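Local atomic coordinates of STU0660 (Streptococcus thermophilus, PDB entry 3ZTH), a protein that probably binds DNA as a large Csn2-type protein of CRISPR-mediated bacterial immunity, and carries bound magnesium ions. Residues M90-G95 with T150-L155; A128-I133 with E141-N146; L244-E249 with G288-L293; R252-L257 with E262-V267. One frame throughout, in Å; residues are numbered along the deposited sequence.

Contact 1 (M90-G95 with T150-L155); sequences MEYKKG and TLDQLL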
# COMPACT_ATOMS: atom_id res chain seq x y z
N MSE A 90 -13.60 -5.63 -22.63
CA MSE A 90 -12.82 -6.46 -23.54
C MSE A 90 -11.38 -6.69 -23.09
O MSE A 90 -10.58 -7.33 -23.78
CB MSE A 90 -12.89 -5.88 -24.95
CG MSE A 90 -14.30 -5.97 -25.51
SE MSE A 90 -14.58 -5.23 -27.27
CE MSE A 90 -14.03 -6.75 -28.34
N GLU A 91 -11.05 -6.17 -21.91
CA GLU A 91 -9.72 -6.36 -21.35
C GLU A 91 -9.85 -7.51 -20.34
O GLU A 91 -10.91 -7.73 -19.76
CB GLU A 91 -9.25 -5.08 -20.65
CG GLU A 91 -9.14 -3.88 -21.59
CD GLU A 91 -8.78 -2.60 -20.85
OE1 GLU A 91 -9.29 -2.39 -19.73
OE2 GLU A 91 -8.00 -1.78 -21.41
N TYR A 92 -8.76 -8.25 -20.14
CA TYR A 92 -8.79 -9.37 -19.22
C TYR A 92 -8.57 -8.89 -17.79
O TYR A 92 -7.43 -8.73 -17.35
CB TYR A 92 -7.72 -10.39 -19.61
CG TYR A 92 -7.79 -11.67 -18.83
CD1 TYR A 92 -8.62 -12.71 -19.24
CD2 TYR A 92 -7.04 -11.85 -17.67
CE1 TYR A 92 -8.70 -13.91 -18.52
CE2 TYR A 92 -7.11 -13.04 -16.94
CZ TYR A 92 -7.94 -14.07 -17.37
OH TYR A 92 -8.01 -15.26 -16.68
N LYS A 93 -9.66 -8.66 -17.08
CA LYS A 93 -9.60 -8.22 -15.69
C LYS A 93 -10.69 -8.96 -14.94
O LYS A 93 -11.49 -9.67 -15.53
CB LYS A 93 -9.87 -6.72 -15.57
CG LYS A 93 -8.84 -5.81 -16.21
CD LYS A 93 -9.37 -4.37 -16.17
CE LYS A 93 -8.48 -3.40 -16.94
NZ LYS A 93 -9.11 -2.04 -17.03
N LYS A 94 -10.71 -8.78 -13.63
CA LYS A 94 -11.71 -9.43 -12.80
C LYS A 94 -13.13 -9.02 -13.20
O LYS A 94 -13.46 -7.83 -13.21
CB LYS A 94 -11.48 -9.09 -11.33
CG LYS A 94 -12.61 -9.54 -10.42
CD LYS A 94 -12.38 -9.12 -8.98
CE LYS A 94 -13.51 -9.59 -8.07
NZ LYS A 94 -13.19 -9.34 -6.63
N GLY A 95 -13.95 -10.01 -13.53
CA GLY A 95 -15.33 -9.76 -13.88
C GLY A 95 -15.72 -9.20 -15.24
O GLY A 95 -16.91 -9.04 -15.50
N THR A 150 0.10 -20.32 -14.57
CA THR A 150 -1.29 -20.63 -14.89
C THR A 150 -1.65 -19.76 -16.09
O THR A 150 -1.05 -18.70 -16.30
CB THR A 150 -2.24 -20.30 -13.74
OG1 THR A 150 -2.17 -18.90 -13.44
CG2 THR A 150 -1.88 -21.10 -12.50
N LEU A 151 -2.64 -20.19 -16.87
CA LEU A 151 -3.06 -19.42 -18.02
C LEU A 151 -3.68 -18.12 -17.54
O LEU A 151 -3.41 -17.06 -18.10
CB LEU A 151 -4.05 -20.24 -18.86
CG LEU A 151 -3.33 -21.47 -19.44
CD1 LEU A 151 -4.31 -22.48 -20.00
CD2 LEU A 151 -2.35 -21.00 -20.51
N ASP A 152 -4.48 -18.19 -16.48
CA ASP A 152 -5.08 -16.99 -15.93
C ASP A 152 -3.98 -15.97 -15.69
O ASP A 152 -4.14 -14.78 -15.95
CB ASP A 152 -5.78 -17.28 -14.61
CG ASP A 152 -6.19 -16.01 -13.89
OD1 ASP A 152 -7.13 -15.32 -14.35
OD2 ASP A 152 -5.56 -15.68 -12.86
N GLN A 153 -2.85 -16.44 -15.18
CA GLN A 153 -1.71 -15.58 -14.90
C GLN A 153 -1.12 -15.02 -16.19
O GLN A 153 -0.81 -13.83 -16.27
CB GLN A 153 -0.65 -16.37 -14.14
CG GLN A 153 0.61 -15.58 -13.86
CD GLN A 153 1.58 -16.35 -13.00
OE1 GLN A 153 2.70 -15.90 -12.76
NE2 GLN A 153 1.16 -17.53 -12.52
N LEU A 154 -0.95 -15.87 -17.19
CA LEU A 154 -0.42 -15.44 -18.48
C LEU A 154 -1.32 -14.39 -19.13
O LEU A 154 -0.85 -13.37 -19.63
CB LEU A 154 -0.28 -16.63 -19.43
CG LEU A 154 1.07 -17.35 -19.49
CD1 LEU A 154 1.05 -18.32 -20.66
CD2 LEU A 154 2.20 -16.34 -19.67
N LEU A 155 -2.62 -14.67 -19.14
CA LEU A 155 -3.58 -13.75 -19.73
C LEU A 155 -3.57 -12.41 -19.00
O LEU A 155 -3.79 -11.36 -19.61
CB LEU A 155 -4.99 -14.35 -19.68
CG LEU A 155 -5.24 -15.52 -20.63
CD1 LEU A 155 -6.64 -16.07 -20.43
CD2 LEU A 155 -5.05 -15.06 -22.05

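Contact 2 (A128-I133 with E141-N146); sequences AMNRHI and EYHLEN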
# COMPACT_ATOMS: atom_id res chain seq x y z
N ALA A 128 18.73 -25.39 -12.62
CA ALA A 128 19.98 -24.78 -13.05
C ALA A 128 20.36 -23.63 -12.13
O ALA A 128 21.52 -23.24 -12.02
CB ALA A 128 19.84 -24.28 -14.47
N MSE A 129 19.35 -23.08 -11.47
CA MSE A 129 19.54 -21.97 -10.56
C MSE A 129 19.96 -22.45 -9.18
O MSE A 129 20.79 -21.81 -8.51
CB MSE A 129 18.23 -21.19 -10.49
CG MSE A 129 18.36 -19.80 -9.97
SE MSE A 129 17.08 -18.69 -10.87
CE MSE A 129 18.31 -17.68 -11.98
N ASN A 130 19.40 -23.57 -8.74
CA ASN A 130 19.75 -24.12 -7.45
C ASN A 130 21.15 -24.71 -7.48
O ASN A 130 21.81 -24.81 -6.44
CB ASN A 130 18.75 -25.19 -7.03
CG ASN A 130 17.40 -24.62 -6.71
OD1 ASN A 130 17.29 -23.68 -5.92
ND2 ASN A 130 16.36 -25.17 -7.32
N ARG A 131 21.61 -25.09 -8.67
CA ARG A 131 22.94 -25.65 -8.82
C ARG A 131 24.01 -24.60 -8.54
O ARG A 131 25.12 -24.93 -8.17
CB ARG A 131 23.16 -26.23 -10.22
CG ARG A 131 22.56 -27.61 -10.44
CD ARG A 131 23.22 -28.31 -11.63
NE ARG A 131 23.05 -27.56 -12.87
CZ ARG A 131 21.95 -27.57 -13.61
NH1 ARG A 131 20.90 -28.30 -13.25
NH2 ARG A 131 21.90 -26.85 -14.72
N HIS A 132 23.66 -23.33 -8.73
CA HIS A 132 24.63 -22.28 -8.47
C HIS A 132 24.50 -21.68 -7.08
O HIS A 132 25.43 -21.06 -6.57
CB HIS A 132 24.53 -21.19 -9.55
CG HIS A 132 25.39 -21.45 -10.74
ND1 HIS A 132 25.18 -22.50 -11.60
CD2 HIS A 132 26.50 -20.82 -11.19
CE1 HIS A 132 26.12 -22.51 -12.53
NE2 HIS A 132 26.93 -21.50 -12.31
N ILE A 133 23.34 -21.88 -6.45
CA ILE A 133 23.12 -21.39 -5.10
C ILE A 133 22.99 -22.62 -4.21
O ILE A 133 21.92 -22.91 -3.67
CB ILE A 133 21.85 -20.56 -5.01
CG1 ILE A 133 21.93 -19.41 -6.03
CG2 ILE A 133 21.69 -20.03 -3.59
CD1 ILE A 133 20.63 -18.66 -6.20
N GLU A 141 18.73 -27.12 3.66
CA GLU A 141 19.00 -26.59 2.33
C GLU A 141 18.18 -25.32 2.11
O GLU A 141 17.01 -25.25 2.52
CB GLU A 141 18.66 -27.61 1.23
CG GLU A 141 18.76 -27.03 -0.18
CD GLU A 141 18.53 -28.06 -1.29
OE1 GLU A 141 17.51 -28.78 -1.24
OE2 GLU A 141 19.37 -28.14 -2.21
N TYR A 142 18.80 -24.33 1.49
CA TYR A 142 18.14 -23.07 1.18
C TYR A 142 18.06 -23.00 -0.33
O TYR A 142 19.09 -22.99 -1.01
CB TYR A 142 18.93 -21.88 1.71
CG TYR A 142 18.27 -20.54 1.49
CD1 TYR A 142 16.99 -20.28 1.98
CD2 TYR A 142 18.95 -19.52 0.84
CE1 TYR A 142 16.41 -19.00 1.85
CE2 TYR A 142 18.39 -18.24 0.70
CZ TYR A 142 17.12 -17.99 1.21
OH TYR A 142 16.59 -16.72 1.10
N HIS A 143 16.85 -22.96 -0.86
CA HIS A 143 16.67 -22.93 -2.31
C HIS A 143 15.37 -22.24 -2.73
O HIS A 143 14.47 -22.01 -1.93
CB HIS A 143 16.64 -24.36 -2.83
CG HIS A 143 15.61 -25.20 -2.17
ND1 HIS A 143 14.29 -24.82 -2.07
CD2 HIS A 143 15.71 -26.38 -1.51
CE1 HIS A 143 13.62 -25.72 -1.38
NE2 HIS A 143 14.46 -26.68 -1.03
N LEU A 144 15.31 -21.94 -4.02
CA LEU A 144 14.14 -21.30 -4.60
C LEU A 144 13.16 -22.37 -5.08
O LEU A 144 13.55 -23.36 -5.68
CB LEU A 144 14.58 -20.43 -5.77
CG LEU A 144 15.48 -19.25 -5.38
CD1 LEU A 144 16.11 -18.64 -6.61
CD2 LEU A 144 14.65 -18.21 -4.64
N GLU A 145 11.89 -22.17 -4.77
CA GLU A 145 10.85 -23.09 -5.21
C GLU A 145 10.01 -22.32 -6.22
O GLU A 145 9.81 -21.11 -6.08
CB GLU A 145 9.99 -23.55 -4.03
CG GLU A 145 10.63 -24.69 -3.24
CD GLU A 145 9.91 -24.98 -1.94
OE1 GLU A 145 8.66 -25.08 -1.95
OE2 GLU A 145 10.61 -25.12 -0.90
N ASN A 146 9.54 -23.00 -7.25
CA ASN A 146 8.76 -22.31 -8.25
C ASN A 146 7.27 -22.56 -8.13
O ASN A 146 6.83 -23.66 -7.81
CB ASN A 146 9.22 -22.71 -9.65
CG ASN A 146 8.98 -24.16 -9.95
OD1 ASN A 146 7.84 -24.63 -9.93
ND2 ASN A 146 10.05 -24.89 -10.22

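Contact 3 (L244-E249 with G288-L293); sequences LKIDEE and GFRMSL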
# COMPACT_ATOMS: atom_id res chain seq x y z
N LEU A 244 -35.52 5.50 -30.55
CA LEU A 244 -36.49 4.60 -29.95
C LEU A 244 -37.09 3.70 -31.03
O LEU A 244 -37.55 4.18 -32.06
CB LEU A 244 -37.60 5.42 -29.29
CG LEU A 244 -38.74 4.66 -28.61
CD1 LEU A 244 -38.19 3.85 -27.44
CD2 LEU A 244 -39.80 5.66 -28.14
N LYS A 245 -37.08 2.39 -30.81
CA LYS A 245 -37.63 1.43 -31.77
C LYS A 245 -38.87 0.78 -31.17
O LYS A 245 -38.79 0.18 -30.10
CB LYS A 245 -36.60 0.33 -32.10
CG LYS A 245 -35.28 0.83 -32.66
CD LYS A 245 -35.48 1.59 -33.97
CE LYS A 245 -34.18 2.25 -34.43
NZ LYS A 245 -34.34 3.05 -35.68
N ILE A 246 -40.00 0.89 -31.86
CA ILE A 246 -41.24 0.30 -31.38
C ILE A 246 -41.78 -0.77 -32.34
O ILE A 246 -41.91 -0.52 -33.53
CB ILE A 246 -42.34 1.37 -31.18
CG1 ILE A 246 -41.96 2.30 -30.02
CG2 ILE A 246 -43.68 0.72 -30.92
CD1 ILE A 246 -42.97 3.38 -29.74
N ASP A 247 -42.08 -1.95 -31.80
CA ASP A 247 -42.67 -3.04 -32.58
C ASP A 247 -43.61 -3.81 -31.67
O ASP A 247 -43.71 -3.51 -30.48
CB ASP A 247 -41.60 -3.97 -33.18
CG ASP A 247 -40.77 -4.68 -32.13
OD1 ASP A 247 -41.34 -5.21 -31.15
OD2 ASP A 247 -39.52 -4.73 -32.29
N GLU A 248 -44.32 -4.80 -32.21
CA GLU A 248 -45.26 -5.59 -31.41
C GLU A 248 -44.64 -6.29 -30.21
O GLU A 248 -45.26 -6.38 -29.15
CB GLU A 248 -45.97 -6.64 -32.28
CG GLU A 248 -47.32 -6.18 -32.85
CD GLU A 248 -48.32 -5.74 -31.78
OE1 GLU A 248 -47.96 -5.67 -30.57
OE2 GLU A 248 -49.49 -5.45 -32.14
N GLU A 249 -43.41 -6.77 -30.36
CA GLU A 249 -42.75 -7.48 -29.28
C GLU A 249 -42.25 -6.65 -28.11
O GLU A 249 -42.50 -7.01 -26.96
CB GLU A 249 -41.57 -8.29 -29.85
CG GLU A 249 -41.98 -9.21 -30.97
CD GLU A 249 -43.24 -10.00 -30.63
OE1 GLU A 249 -43.22 -10.76 -29.63
OE2 GLU A 249 -44.25 -9.86 -31.36
N GLY A 288 -47.74 3.93 -40.43
CA GLY A 288 -47.68 5.36 -40.22
C GLY A 288 -47.94 5.67 -38.76
O GLY A 288 -47.40 6.61 -38.18
N PHE A 289 -48.79 4.86 -38.14
CA PHE A 289 -49.11 5.05 -36.75
C PHE A 289 -47.92 4.66 -35.90
O PHE A 289 -47.53 5.37 -34.98
CB PHE A 289 -50.31 4.18 -36.35
CG PHE A 289 -50.52 4.10 -34.87
CD1 PHE A 289 -50.94 5.22 -34.15
CD2 PHE A 289 -50.23 2.93 -34.18
CE1 PHE A 289 -51.07 5.17 -32.77
CE2 PHE A 289 -50.36 2.87 -32.79
CZ PHE A 289 -50.78 3.99 -32.09
N ARG A 290 -47.34 3.51 -36.22
CA ARG A 290 -46.20 2.98 -35.49
C ARG A 290 -45.06 4.00 -35.45
O ARG A 290 -44.38 4.16 -34.44
CB ARG A 290 -45.74 1.68 -36.13
CG ARG A 290 -44.87 0.83 -35.25
CD ARG A 290 -44.25 -0.27 -36.07
NE ARG A 290 -43.43 0.28 -37.15
CZ ARG A 290 -42.27 0.92 -36.96
NH1 ARG A 290 -41.79 1.08 -35.74
NH2 ARG A 290 -41.60 1.39 -38.00
N MSE A 291 -44.84 4.67 -36.57
CA MSE A 291 -43.80 5.67 -36.65
C MSE A 291 -44.15 6.94 -35.90
O MSE A 291 -43.30 7.58 -35.29
CB MSE A 291 -43.51 6.01 -38.10
CG MSE A 291 -42.73 4.94 -38.79
SE MSE A 291 -42.05 5.66 -40.41
CE MSE A 291 -43.67 5.57 -41.49
N SER A 292 -45.42 7.31 -35.96
CA SER A 292 -45.89 8.49 -35.25
C SER A 292 -45.69 8.21 -33.76
O SER A 292 -45.29 9.09 -33.00
CB SER A 292 -47.37 8.72 -35.56
OG SER A 292 -47.85 9.87 -34.88
N LEU A 293 -45.93 6.96 -33.38
CA LEU A 293 -45.79 6.51 -32.00
C LEU A 293 -44.32 6.56 -31.53
O LEU A 293 -44.03 6.84 -30.37
CB LEU A 293 -46.35 5.10 -31.86
CG LEU A 293 -46.30 4.41 -30.49
CD1 LEU A 293 -47.19 5.15 -29.46
CD2 LEU A 293 -46.76 2.97 -30.67

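Contact 4 (R252-L257 with E262-V267); sequences RFVNIL and EHLYDV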
# COMPACT_ATOMS: atom_id res chain seq x y z
N ARG A 252 -44.60 -3.10 -24.99
CA ARG A 252 -44.92 -3.04 -23.57
C ARG A 252 -43.73 -2.73 -22.67
O ARG A 252 -43.90 -2.35 -21.51
CB ARG A 252 -45.57 -4.37 -23.15
CG ARG A 252 -46.99 -4.55 -23.67
CD ARG A 252 -47.61 -5.88 -23.25
NE ARG A 252 -46.95 -7.02 -23.89
CZ ARG A 252 -46.20 -7.92 -23.25
NH1 ARG A 252 -46.00 -7.82 -21.94
NH2 ARG A 252 -45.63 -8.92 -23.93
N PHE A 253 -42.52 -2.89 -23.19
CA PHE A 253 -41.34 -2.63 -22.39
C PHE A 253 -40.73 -1.26 -22.62
O PHE A 253 -39.60 -0.98 -22.21
CB PHE A 253 -40.34 -3.76 -22.62
CG PHE A 253 -40.96 -5.11 -22.45
CD1 PHE A 253 -41.56 -5.46 -21.24
CD2 PHE A 253 -41.05 -5.99 -23.52
CE1 PHE A 253 -42.24 -6.66 -21.09
CE2 PHE A 253 -41.74 -7.21 -23.39
CZ PHE A 253 -42.33 -7.54 -22.18
N VAL A 254 -41.49 -0.40 -23.29
CA VAL A 254 -41.07 0.97 -23.52
C VAL A 254 -41.64 1.71 -22.33
O VAL A 254 -42.85 1.85 -22.20
CB VAL A 254 -41.67 1.54 -24.80
CG1 VAL A 254 -41.40 3.02 -24.87
CG2 VAL A 254 -41.08 0.84 -26.01
N ASN A 255 -40.77 2.14 -21.43
CA ASN A 255 -41.19 2.85 -20.24
C ASN A 255 -41.02 4.36 -20.38
O ASN A 255 -39.91 4.85 -20.64
CB ASN A 255 -40.40 2.32 -19.03
CG ASN A 255 -40.78 0.89 -18.66
OD1 ASN A 255 -41.77 0.65 -17.96
ND2 ASN A 255 -40.01 -0.07 -19.16
N ILE A 256 -42.11 5.09 -20.22
CA ILE A 256 -42.09 6.54 -20.33
C ILE A 256 -41.94 7.13 -18.94
O ILE A 256 -42.80 6.92 -18.08
CB ILE A 256 -43.40 7.08 -20.94
CG1 ILE A 256 -43.75 6.29 -22.20
CG2 ILE A 256 -43.25 8.57 -21.25
CD1 ILE A 256 -45.10 6.65 -22.77
N LEU A 257 -40.86 7.87 -18.71
CA LEU A 257 -40.61 8.51 -17.43
C LEU A 257 -40.66 10.03 -17.59
O LEU A 257 -39.66 10.66 -17.92
CB LEU A 257 -39.24 8.09 -16.89
CG LEU A 257 -39.25 7.00 -15.82
CD1 LEU A 257 -39.96 5.77 -16.36
CD2 LEU A 257 -37.82 6.65 -15.38
N GLU A 262 -45.43 5.52 -16.92
CA GLU A 262 -46.32 4.54 -17.54
C GLU A 262 -45.52 3.80 -18.60
O GLU A 262 -44.51 4.31 -19.09
CB GLU A 262 -47.49 5.23 -18.25
CG GLU A 262 -48.31 6.21 -17.42
CD GLU A 262 -49.27 5.54 -16.43
OE1 GLU A 262 -49.39 4.29 -16.43
OE2 GLU A 262 -49.92 6.29 -15.66
N HIS A 263 -45.94 2.59 -18.94
CA HIS A 263 -45.27 1.86 -20.01
C HIS A 263 -46.31 1.73 -21.11
O HIS A 263 -47.51 1.76 -20.83
CB HIS A 263 -44.75 0.50 -19.54
CG HIS A 263 -45.80 -0.41 -19.01
ND1 HIS A 263 -46.80 -0.94 -19.80
CD2 HIS A 263 -45.98 -0.95 -17.78
CE1 HIS A 263 -47.55 -1.76 -19.08
NE2 HIS A 263 -47.07 -1.78 -17.85
N LEU A 264 -45.87 1.64 -22.37
CA LEU A 264 -46.81 1.52 -23.48
C LEU A 264 -47.56 0.19 -23.42
O LEU A 264 -47.17 -0.74 -22.69
CB LEU A 264 -46.08 1.62 -24.83
CG LEU A 264 -45.46 2.97 -25.22
CD1 LEU A 264 -44.80 2.85 -26.59
CD2 LEU A 264 -46.53 4.05 -25.24
N TYR A 265 -48.64 0.13 -24.19
CA TYR A 265 -49.47 -1.07 -24.29
C TYR A 265 -49.05 -1.77 -25.59
O TYR A 265 -48.05 -1.39 -26.20
CB TYR A 265 -50.96 -0.70 -24.40
CG TYR A 265 -51.53 0.13 -23.27
CD1 TYR A 265 -51.64 -0.40 -21.97
CD2 TYR A 265 -52.01 1.41 -23.50
CE1 TYR A 265 -52.23 0.34 -20.94
CE2 TYR A 265 -52.61 2.16 -22.48
CZ TYR A 265 -52.72 1.62 -21.21
OH TYR A 265 -53.35 2.36 -20.23
N ASP A 266 -49.80 -2.78 -26.00
CA ASP A 266 -49.50 -3.46 -27.25
C ASP A 266 -49.85 -2.47 -28.35
O ASP A 266 -50.76 -1.66 -28.20
CB ASP A 266 -50.35 -4.73 -27.42
CG ASP A 266 -49.96 -5.82 -26.44
OD1 ASP A 266 -48.80 -6.30 -26.50
OD2 ASP A 266 -50.81 -6.20 -25.61
N VAL A 267 -49.11 -2.53 -29.45
CA VAL A 267 -49.31 -1.64 -30.59
C VAL A 267 -50.69 -1.75 -31.24
O VAL A 267 -51.34 -0.74 -31.50
CB VAL A 267 -48.23 -1.89 -31.67
CG1 VAL A 267 -48.33 -0.85 -32.77
CG2 VAL A 267 -46.85 -1.86 -31.02

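Contact 1 (M90-G95 with T150-L155)
Tyr-92, in the loop between helices 83-89 and 97-106, lays its ring against the N-terminal part of helix 151-157, whose N-cap is Thr-150: OG1 of Thr-150 accepts from N of Gln-153. It is a compact example of a tyrosine joining a loop to a helix by face and hydroxyl together. With CG anti to the backbone N (chi1 -172°), the side chain leaves the loop toward the helix. CB of Tyr-92 has O of Leu-155 4.0 Å away, and CG of Tyr-92 lies equally far from CB of Leu-155. CB of Leu-155 then sits over the ring centre, 3.6 Å from the centroid of Tyr-92 and only 7° off the normal, a CH-pi contact. CE1 of Tyr-92 meets CD1 of Leu-155 at 3.5 Å; CE2 of Tyr-92 comes 3.6 Å from O of Asp-152. Arg-103 of helix 97-106 serves both polar ends, donating to the tyrosine hydroxyl and forming a salt bridge with Asp-152, which probably stabilises the carboxylate. The second subunit reaches the same helix, its Met-129 packing on Leu-155. At the tip, OH of Tyr-92 donates to OD1 of Asp-152, which lies in the ring plane at 2.5 Å, so short that its exact length is doubtful.

Contact 2 (A128-I133 with E141-N146)
Asn-130, on the long helix that begins at 109, turns its amide onto the returning strand 140-146, so that the helix and the two-stranded antiparallel sheet 136-137/140-146 are joined in one extended arm. The first shell is centred on OD1 of Asn-130, which accepts from N of Leu-144 at 3.2 Å. The donor lies in the carbonyl plane of the amide, and the N-H...O angle is 151°. OD1 of Asn-130 also rests 3.2 Å from CB of His-143, whose imidazole turns away, its plane 73° from the amide. ND2 of Asn-130 stays farther off, 3.7 Å from O of Leu-144. Beside this polar link lies an apolar one: CG of selenomethionine Met-129 approaches CD1 of Leu-144 at 4.2 Å, while Ile-133 adds its buried side chain.

Farther out, the chain is already turning: O of Met-129 receives both N of His-132 and N of Ile-133 from one face of its plane. Asn-146 is held back to the helix by Glu-123. The second subunit sets the outer shell, for residues 141-146 pair with one of its strands in an antiparallel ladder that carries the sheet across the interface. Tyr-142 stacks on Phe-163 of that subunit, and its OH is hydrogen-bonded to O of Met-90 of the second subunit.

Contact 3 (L244-E249 with G288-L293)
Ile-246 and Leu-293 make the close-packed half of this contact, where the loop between strands 232-237 and 254-257 leans on helix 286-296. The two side chains cross at about a right angle. CD1 of Ile-246 presses on CG of Leu-293 at 3.6 Å, and CG2 of Ile-246 meets CD2 of Leu-293 at 3.8 Å. CG anti to the backbone N (chi1 180°) brings the branch point of Leu-293 against Ile-246, with CD2 the methyl in contact. This half is buried, and Met-270 and Thr-297 add to its walls.

The other half is polar and more open, being built on the partly exposed Arg-290. Its chain runs extended to CD and then bends at chi3 (61°), which brings the guanidinium round to the loop backbone. NH1 of Arg-290 donates to O of Ile-246 at 2.7 Å; the bond lies in the carbonyl plane but is not straight, at 135° on the hydrogen. CG of Arg-290 comes no nearer than 4.5 Å to CG2 of Ile-246, so the side chains themselves meet loosely. Two carboxylates steady the guanidinium: Glu-287 at NH2 and Glu-294 at NH1. Glu-294 also accepts from N of Ile-246, tying arginine and loop together. The side chain of Arg-290 is about 12 Å from that of Glu-212, a magnesium-binding residue with no ion bound in this chain.

Around this pair, Leu-244 carries the loop onto strand 20-24, Lys-245 and Asp-247 rest on Tyr-219 of helix 212-228, and Phe-289 and Leu-293 pack against helix 267-277.

Contact 4 (R252-L257 with E262-V267)
The beta hairpin 254-257/261-263 borders a mixed sheet consistent with the P-loop NTPase clan, its first strand parallel to strand 20-24, its second added antiparallel at the edge. Ile-256 and Glu-262 are its hydrogen-bonded pair: N of Ile-256 donates to O of Glu-262 at 2.8 Å, and N of Glu-262 returns to O of Ile-256 at 3.2 Å. Asn-255 and His-263 form the adjoining non-hydrogen-bonded pair, after which N of Leu-264 donates to O of Val-254 at 3.0 Å.

Leu-264 spreads its methyls over the first strand, CD1 against CG1 of Val-254 at 3.8 Å and CD2 against CD1 of Ile-256 at 3.9 Å. The side chain of Ile-256 is about 7 Å from that of Gln-26, which with Asp-240 belongs to the magnesium site. On the face shared by Asn-255 and His-263, OD1 of Asn-255 reaches CB of His-263 while accepting from N of Asn-16. The imidazole is held by the next residue of its segment: with chi1 59°, ND1 of His-263 donates to O of Leu-264 at 2.9 Å, from above the carbonyl plane.

Beyond the strand ends, Arg-252 lies alongside Asp-266. NE of Arg-252 meets OD1 of Asp-266 at 3.3 Å in a salt bridge, their planes 57° apart. Its hydrogen bond is weak, so this end would owe more to electrostatic attraction, whereas directed backbone bonds and methyl contacts secure the hairpin itself.

In the fold
Reading from the N terminus, contact 1 first brings the loop after helix 83-89 together with helix 151-157, closing a loop that contains the long helix 109-130 and its returning strand. Contact 2 is nested within that excursion and closes its far end, about 30 Å away between centres; both contacts meet the second subunit. The later contacts lie on the opposite side of the chain's centre. Contact 3 joins the loop after strand 232-237 to helix 286-296, and contact 4, the hairpin, is nested within its span. These two touch, CD1 of Ile-246 lying 3.7 Å from CD1 of Leu-264, so the hairpin and the loop against helix 286-296 pack together. The two nested pairs follow in series, without crossing.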